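Local coordinates for probable sulfate-binding lipoprotein SubI (Mycobacterium tuberculosis, PDB 6DDN), which probably binds sulfate outside the membrane and hands it on for uptake into the cell, at residues A90-R96 and L173-S177; G218-T222 and L233-E239; Y285-K291 and V301-V305. One frame throughout, in Å; residues are numbered along the deposited sequence.

How the contacts relate
The three contacts follow one another along the chain, each closing before the next opens, and two of them illustrate how a solute-binding protein builds a site from helix N-termini. Contacts 1 and 2 have centres about 14 Å apart and meet directly, Ser177 and Gly176 lying against Tyr236 and both contacts touching the same sulfate. Contact 1 sets helix 91-99 against the loop ahead of helix 177-190, while contact 2 sets helix 218-227 against strand 232-236 and the start of helix 237-245. Contact 3 joins helices 287-295 and 303-308, its centre about 27 Å from that of contact 1 and across the chain's centre from it, well removed from the sulfate.

Contact 1: A90-R96 and L173-S177; sequences ASADQSR and LSSGS. With SO4 (sulfate ion), chain C; SO4 (sulfate ion), chain E.
The carboxylate of Asp93 rests against the CB of Ser174, with OD1 3.4 Å from that carbon, while on the next turn of the helix Arg96 reaches out to the same loop. With CG anti to its carbonyl carbon (chi1 -77°) and the chain extended from CG to NE, Arg96 brings NH1 within 2.8 Å of Leu173 O. That bond is nearly straight (166°), and the oxygen lies in the guanidinium plane; NH2 adds a weaker bond to it. NH2 also forms a salt bridge with Asp93 OD1, 2.9 Å away at the guanidinium edge, which limits the rotation of the group. A sulfate that also bonds to Arg117 sits beside NE of Arg96.

Nearer the start of the helix the backbone takes over: Ala92 N donates to Ser174 O at 2.8 Å, and the CB atoms of Ala90 and Ala92 both pack on that oxygen. Farther along the loop, Ser177 N gives O4 of another sulfate, in what is probably the ligand site, a bond of 2.8 Å, with a weaker one from Gly176 N.

Ser91 OG bonds to Asp114 and Ser110, and Ser174 OG to Gly216 O. The contact thus brings the N-terminal end of helix 91-99, packed on helix 113-120, against the loop that runs from strand 167-168 into helix 177-190.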
# COMPACT_ATOMS: atom_id res chain seq x y z
N ALA A 90 2.91 3.03 10.57
CA ALA A 90 1.49 2.97 10.23
C ALA A 90 1.09 4.19 9.42
O ALA A 90 1.40 5.33 9.79
CB ALA A 90 0.65 2.87 11.51
N SER A 91 0.40 3.95 8.30
CA SER A 91 0.14 5.00 7.32
C SER A 91 -0.59 6.18 7.94
O SER A 91 -0.15 7.33 7.84
CB SER A 91 -0.65 4.44 6.14
OG SER A 91 -0.70 5.37 5.07
N ALA A 92 -1.73 5.92 8.60
CA ALA A 92 -2.51 7.00 9.19
C ALA A 92 -1.76 7.67 10.33
O ALA A 92 -1.83 8.90 10.50
CB ALA A 92 -3.86 6.47 9.67
N ASP A 93 -1.03 6.89 11.14
CA ASP A 93 -0.22 7.48 12.20
C ASP A 93 0.85 8.40 11.63
O ASP A 93 1.11 9.48 12.17
CB ASP A 93 0.43 6.38 13.04
CG ASP A 93 -0.57 5.68 13.95
OD1 ASP A 93 -1.76 6.06 13.94
OD2 ASP A 93 -0.15 4.74 14.67
N GLN A 94 1.49 7.99 10.53
CA GLN A 94 2.49 8.84 9.90
C GLN A 94 1.87 10.10 9.32
O GLN A 94 2.47 11.18 9.39
CB GLN A 94 3.23 8.06 8.81
CG GLN A 94 4.10 6.93 9.33
CD GLN A 94 5.49 7.39 9.73
OE1 GLN A 94 6.40 7.46 8.90
NE2 GLN A 94 5.65 7.72 11.01
N SER A 95 0.66 9.99 8.76
CA SER A 95 -0.02 11.16 8.23
C SER A 95 -0.33 12.16 9.34
O SER A 95 -0.13 13.37 9.17
CB SER A 95 -1.30 10.75 7.51
OG SER A 95 -1.89 11.85 6.84
N ARG A 96 -0.82 11.68 10.48
CA ARG A 96 -1.11 12.57 11.60
C ARG A 96 0.15 13.23 12.12
O ARG A 96 0.14 14.42 12.45
CB ARG A 96 -1.81 11.80 12.71
CG ARG A 96 -3.27 11.53 12.43
CD ARG A 96 -3.87 10.53 13.39
NE ARG A 96 -4.96 9.80 12.75
CZ ARG A 96 -5.00 8.48 12.61
NH1 ARG A 96 -6.04 7.91 12.01
NH2 ARG A 96 -4.02 7.73 13.08
N LEU A 173 -7.70 2.08 11.88
CA LEU A 173 -7.50 3.37 12.54
C LEU A 173 -6.12 3.93 12.24
O LEU A 173 -5.95 5.14 12.10
CB LEU A 173 -7.71 3.22 14.04
CG LEU A 173 -9.11 2.88 14.54
CD1 LEU A 173 -9.32 3.46 15.93
CD2 LEU A 173 -10.17 3.38 13.59
N SER A 174 -5.12 3.05 12.15
CA SER A 174 -3.74 3.48 11.96
C SER A 174 -3.14 3.05 10.63
O SER A 174 -2.16 3.66 10.19
CB SER A 174 -2.86 2.93 13.09
OG SER A 174 -3.06 1.54 13.26
N SER A 175 -3.70 2.04 9.98
CA SER A 175 -3.12 1.45 8.78
C SER A 175 -4.00 1.70 7.57
O SER A 175 -5.23 1.61 7.65
CB SER A 175 -2.90 -0.05 8.96
OG SER A 175 -2.42 -0.64 7.76
N GLY A 176 -3.36 2.02 6.44
CA GLY A 176 -4.06 1.97 5.17
C GLY A 176 -4.11 0.57 4.60
O GLY A 176 -5.04 0.23 3.85
N SER A 177 -3.13 -0.27 4.94
CA SER A 177 -3.17 -1.68 4.58
C SER A 177 -4.47 -2.33 5.05
O SER A 177 -5.08 -3.12 4.32
CB SER A 177 -1.96 -2.41 5.19
OG SER A 177 -2.10 -3.81 5.11
S SO4 C . 0.35 0.53 6.34
O1 SO4 C . 1.24 1.63 6.69
O2 SO4 C . 1.04 -0.36 5.40
O3 SO4 C . -0.02 -0.21 7.54
O4 SO4 C . -0.85 1.07 5.71
S SO4 E . -7.84 12.06 12.19
O1 SO4 E . -6.89 13.15 12.41
O2 SO4 E . -7.24 10.79 12.58
O3 SO4 E . -9.04 12.30 12.99
O4 SO4 E . -8.21 12.02 10.78

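Contact 2: G218-T222 and L233-E239. With SO4 (sulfate ion), chain C.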
# COMPACT_ATOMS: atom_id res chain seq x y z
N GLY A 218 0.65 -2.77 8.37
CA GLY A 218 0.87 -3.96 7.57
C GLY A 218 2.19 -4.64 7.89
O GLY A 218 2.30 -5.86 7.87
N ARG A 219 3.22 -3.84 8.19
CA ARG A 219 4.50 -4.41 8.59
C ARG A 219 4.38 -5.14 9.92
O ARG A 219 4.88 -6.26 10.08
CB ARG A 219 5.56 -3.31 8.67
CG ARG A 219 6.90 -3.77 9.25
CD ARG A 219 7.49 -4.95 8.48
NE ARG A 219 7.27 -4.83 7.04
CZ ARG A 219 8.06 -4.14 6.22
NH1 ARG A 219 9.12 -3.51 6.69
NH2 ARG A 219 7.78 -4.09 4.92
N GLU A 220 3.72 -4.52 10.90
CA GLU A 220 3.47 -5.20 12.17
C GLU A 220 2.62 -6.44 11.97
O GLU A 220 2.79 -7.44 12.69
CB GLU A 220 2.80 -4.24 13.16
CG GLU A 220 3.68 -3.09 13.61
CD GLU A 220 2.97 -2.16 14.58
OE1 GLU A 220 1.79 -2.44 14.90
OE2 GLU A 220 3.58 -1.16 15.01
N ALA A 221 1.70 -6.41 11.00
CA ALA A 221 0.91 -7.60 10.70
C ALA A 221 1.78 -8.70 10.09
O ALA A 221 1.59 -9.88 10.38
CB ALA A 221 -0.23 -7.25 9.75
N THR A 222 2.75 -8.32 9.25
CA THR A 222 3.67 -9.30 8.68
C THR A 222 4.54 -9.92 9.76
O THR A 222 4.81 -11.13 9.73
CB THR A 222 4.55 -8.64 7.62
OG1 THR A 222 3.75 -7.85 6.74
CG2 THR A 222 5.29 -9.70 6.81
N LEU A 233 -2.48 -14.06 6.08
CA LEU A 233 -2.26 -12.64 6.30
C LEU A 233 -2.63 -11.89 5.03
O LEU A 233 -2.01 -12.10 3.98
CB LEU A 233 -0.81 -12.37 6.69
CG LEU A 233 -0.27 -10.97 6.39
CD1 LEU A 233 -0.79 -9.96 7.40
CD2 LEU A 233 1.25 -10.97 6.36
N ILE A 234 -3.64 -11.03 5.11
CA ILE A 234 -3.98 -10.16 4.00
C ILE A 234 -2.97 -9.02 3.96
O ILE A 234 -2.75 -8.33 4.96
CB ILE A 234 -5.42 -9.63 4.14
CG1 ILE A 234 -6.33 -10.69 4.73
CG2 ILE A 234 -5.95 -9.19 2.79
CD1 ILE A 234 -7.80 -10.30 4.75
N SER A 235 -2.35 -8.82 2.80
CA SER A 235 -1.21 -7.92 2.72
C SER A 235 -1.04 -7.44 1.28
O SER A 235 -1.73 -7.91 0.37
CB SER A 235 0.07 -8.60 3.21
OG SER A 235 1.16 -7.71 3.22
N TYR A 236 -0.13 -6.49 1.10
CA TYR A 236 0.26 -6.08 -0.24
C TYR A 236 1.00 -7.21 -0.94
O TYR A 236 1.68 -8.02 -0.32
CB TYR A 236 1.17 -4.84 -0.20
CG TYR A 236 0.73 -3.69 0.67
CD1 TYR A 236 0.91 -3.71 2.04
CD2 TYR A 236 0.17 -2.55 0.10
CE1 TYR A 236 0.53 -2.65 2.84
CE2 TYR A 236 -0.22 -1.48 0.89
CZ TYR A 236 -0.04 -1.54 2.25
OH TYR A 236 -0.43 -0.47 3.04
N GLU A 237 0.87 -7.24 -2.27
CA GLU A 237 1.68 -8.16 -3.06
C GLU A 237 3.16 -7.82 -2.95
O GLU A 237 4.00 -8.73 -2.97
CB GLU A 237 1.22 -8.12 -4.52
CG GLU A 237 1.85 -9.18 -5.41
CD GLU A 237 1.70 -8.84 -6.88
OE1 GLU A 237 1.79 -7.64 -7.23
OE2 GLU A 237 1.49 -9.77 -7.69
N ASN A 238 3.49 -6.54 -2.82
CA ASN A 238 4.89 -6.17 -2.64
C ASN A 238 5.42 -6.65 -1.30
O ASN A 238 6.59 -7.06 -1.19
CB ASN A 238 5.07 -4.66 -2.78
CG ASN A 238 4.10 -3.87 -1.91
OD1 ASN A 238 3.09 -3.36 -2.38
ND2 ASN A 238 4.42 -3.76 -0.62
N GLU A 239 4.58 -6.63 -0.26
CA GLU A 239 5.02 -7.07 1.05
C GLU A 239 5.21 -8.58 1.09
O GLU A 239 6.12 -9.09 1.75
CB GLU A 239 4.03 -6.62 2.12
CG GLU A 239 4.37 -7.09 3.53
CD GLU A 239 5.42 -6.23 4.22
OE1 GLU A 239 5.38 -6.13 5.47
OE2 GLU A 239 6.28 -5.65 3.53
S SO4 C . 0.35 0.53 6.34
O1 SO4 C . 1.24 1.63 6.69
O2 SO4 C . 1.04 -0.36 5.40
O3 SO4 C . -0.02 -0.21 7.54
O4 SO4 C . -0.85 1.07 5.71
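Leu233 begins the second segment by splaying its two methyl groups over the start of helix 218-227: CD1 lies 3.6 Å from Ala221 CB, and CD2 packs at 3.7 Å on Thr222 CA. At Tyr236 the strand ends and a helix begins. Its ring runs past Gly218, where the absence of a side chain leaves room for it, and its OH makes a 2.8 Å hydrogen bond to sulfate O2. Gly218 N, at the start of its own helix, holds sulfate O3 at the same distance in a fairly straight bond, so both segments grip one anion.

One turn on, Glu239 carries most of the polar contact. CG leaves anti to the backbone N (chi1 177°) and the chain then bends at chi2, returning the carboxylate to the first helix. Arg219, itself folded at chi2 and chi3, meets it side-on: NE donates to OE1 at 2.8 Å and NH2 to OE2 at 2.6 Å. Both oxygens use their syn lone pairs, and the two planes lie only 14° apart. Thr222 OG1 stands 2.7 Å from OE1 and equally near Gly218 O; its single proton could serve either. This buried carboxylate is thus partnered by the arginine, which probably favours its charged form.

Gly218 N and Ser177 N at two helix starts, a tyrosine hydroxyl and Ala60 N converge on the sulfate, consistent with the ligand cleft of a type II periplasmic binding protein.

Contact 3: Y285-K291 and V301-V305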
# COMPACT_ATOMS: atom_id res chain seq x y z
N TYR A 285 9.10 8.88 -11.39
CA TYR A 285 8.39 8.60 -12.63
C TYR A 285 9.32 8.37 -13.81
O TYR A 285 8.84 8.12 -14.92
CB TYR A 285 7.42 9.74 -12.94
CG TYR A 285 6.33 9.88 -11.90
CD1 TYR A 285 5.17 9.13 -11.97
CD2 TYR A 285 6.48 10.76 -10.83
CE1 TYR A 285 4.18 9.24 -11.01
CE2 TYR A 285 5.50 10.88 -9.86
CZ TYR A 285 4.35 10.12 -9.96
OH TYR A 285 3.37 10.24 -9.00
N THR A 286 10.64 8.45 -13.60
CA THR A 286 11.57 8.13 -14.67
C THR A 286 11.48 6.65 -15.03
O THR A 286 10.97 5.82 -14.27
CB THR A 286 13.00 8.47 -14.26
OG1 THR A 286 13.37 7.68 -13.12
CG2 THR A 286 13.12 9.95 -13.90
N VAL A 287 11.99 6.32 -16.21
CA VAL A 287 11.97 4.93 -16.67
C VAL A 287 12.76 4.05 -15.70
O VAL A 287 12.31 2.96 -15.33
CB VAL A 287 12.51 4.83 -18.11
CG1 VAL A 287 12.95 3.41 -18.42
CG2 VAL A 287 11.45 5.32 -19.10
N GLN A 288 13.93 4.52 -15.27
CA GLN A 288 14.78 3.73 -14.39
C GLN A 288 14.09 3.46 -13.06
O GLN A 288 14.02 2.31 -12.60
CB GLN A 288 16.12 4.43 -14.17
CG GLN A 288 17.11 3.63 -13.34
CD GLN A 288 18.25 4.47 -12.81
OE1 GLN A 288 18.20 5.70 -12.86
NE2 GLN A 288 19.27 3.81 -12.29
N ALA A 289 13.58 4.51 -12.42
CA ALA A 289 12.93 4.34 -11.12
C ALA A 289 11.72 3.42 -11.22
O ALA A 289 11.48 2.60 -10.32
CB ALA A 289 12.53 5.69 -10.55
N GLN A 290 10.95 3.53 -12.30
CA GLN A 290 9.81 2.65 -12.48
C GLN A 290 10.25 1.20 -12.63
O GLN A 290 9.61 0.28 -12.10
CB GLN A 290 8.99 3.09 -13.70
CG GLN A 290 8.21 4.37 -13.48
CD GLN A 290 7.01 4.17 -12.58
OE1 GLN A 290 5.97 3.68 -13.02
NE2 GLN A 290 7.14 4.55 -11.31
N LYS A 291 11.36 0.97 -13.35
CA LYS A 291 11.93 -0.37 -13.41
C LYS A 291 12.35 -0.85 -12.03
O LYS A 291 12.15 -2.02 -11.68
CB LYS A 291 13.12 -0.40 -14.37
CG LYS A 291 12.77 -0.47 -15.84
CD LYS A 291 14.04 -0.52 -16.67
CE LYS A 291 13.74 -0.52 -18.16
NZ LYS A 291 14.93 -0.10 -18.95
N VAL A 301 3.48 2.35 -12.61
CA VAL A 301 2.44 3.03 -13.37
C VAL A 301 2.88 3.38 -14.79
O VAL A 301 2.02 3.71 -15.63
CB VAL A 301 1.96 4.31 -12.66
CG1 VAL A 301 1.37 3.96 -11.30
CG2 VAL A 301 3.09 5.31 -12.52
N ASP A 302 4.17 3.32 -15.08
CA ASP A 302 4.65 3.53 -16.45
C ASP A 302 4.11 2.41 -17.33
O ASP A 302 4.45 1.24 -17.11
CB ASP A 302 6.18 3.55 -16.48
CG ASP A 302 6.73 4.05 -17.80
OD1 ASP A 302 6.25 3.62 -18.87
OD2 ASP A 302 7.65 4.89 -17.77
N PRO A 303 3.28 2.72 -18.33
CA PRO A 303 2.68 1.65 -19.14
C PRO A 303 3.69 0.80 -19.89
O PRO A 303 3.38 -0.36 -20.21
CB PRO A 303 1.76 2.41 -20.11
CG PRO A 303 2.34 3.79 -20.17
CD PRO A 303 2.86 4.05 -18.79
N ALA A 304 4.88 1.32 -20.18
CA ALA A 304 5.90 0.51 -20.83
C ALA A 304 6.61 -0.40 -19.84
O ALA A 304 6.85 -1.58 -20.13
CB ALA A 304 6.92 1.41 -21.54
N VAL A 305 6.94 0.11 -18.65
CA VAL A 305 7.56 -0.73 -17.63
C VAL A 305 6.55 -1.75 -17.12
O VAL A 305 6.89 -2.92 -16.88
CB VAL A 305 8.13 0.13 -16.49
CG1 VAL A 305 8.68 -0.75 -15.37
CG2 VAL A 305 9.21 1.06 -17.02
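The amide of Gln290 turns its OE1 to two backbone N-H groups, those of Val301 and Asp302; the Asp302 carboxylate plane is only 26° from that of the amide, but it is the CB of Asp302 that does the touching. The Tyr285 ring meets CG2 of Val301 obliquely, through CE1 at 4.3 Å. The contact lies where two short helices begin, each with an N-cap residue, Thr286 and Asp302, and it serves as an example of how a glutamine of one helix bonds to the backbone at the N-cap of the next.

With CG anti to the carbonyl carbon (chi1 -72°) and the chain bent at chi2, the Gln290 amide turns back to the residues that lead into helix 303-308. OE1 accepts from Asp302 N at 2.8 Å, the donor tilted 16° from the carbonyl plane, and takes a weaker bond from Val301 N. NE2 donates to Pro137 O and Gln284 O; bonds at both ends fix the rotation of the amide.

Asp302 packs its CB on Gln290 CG at 3.7 Å and turns OD1 to Ala304 N, capping its own helix at 3.0 Å. Thr286 plays the matching part in helix 287-295, its OG1 accepting from Ala289 N. The short strand 299-300 links the two helices, and Pro300 touches both Gln290 and Val305. Val305 packs alongside the helix backbone: CG2 lies 3.9 Å from Gln290 CB and CG1 3.6 Å from Gln290 O.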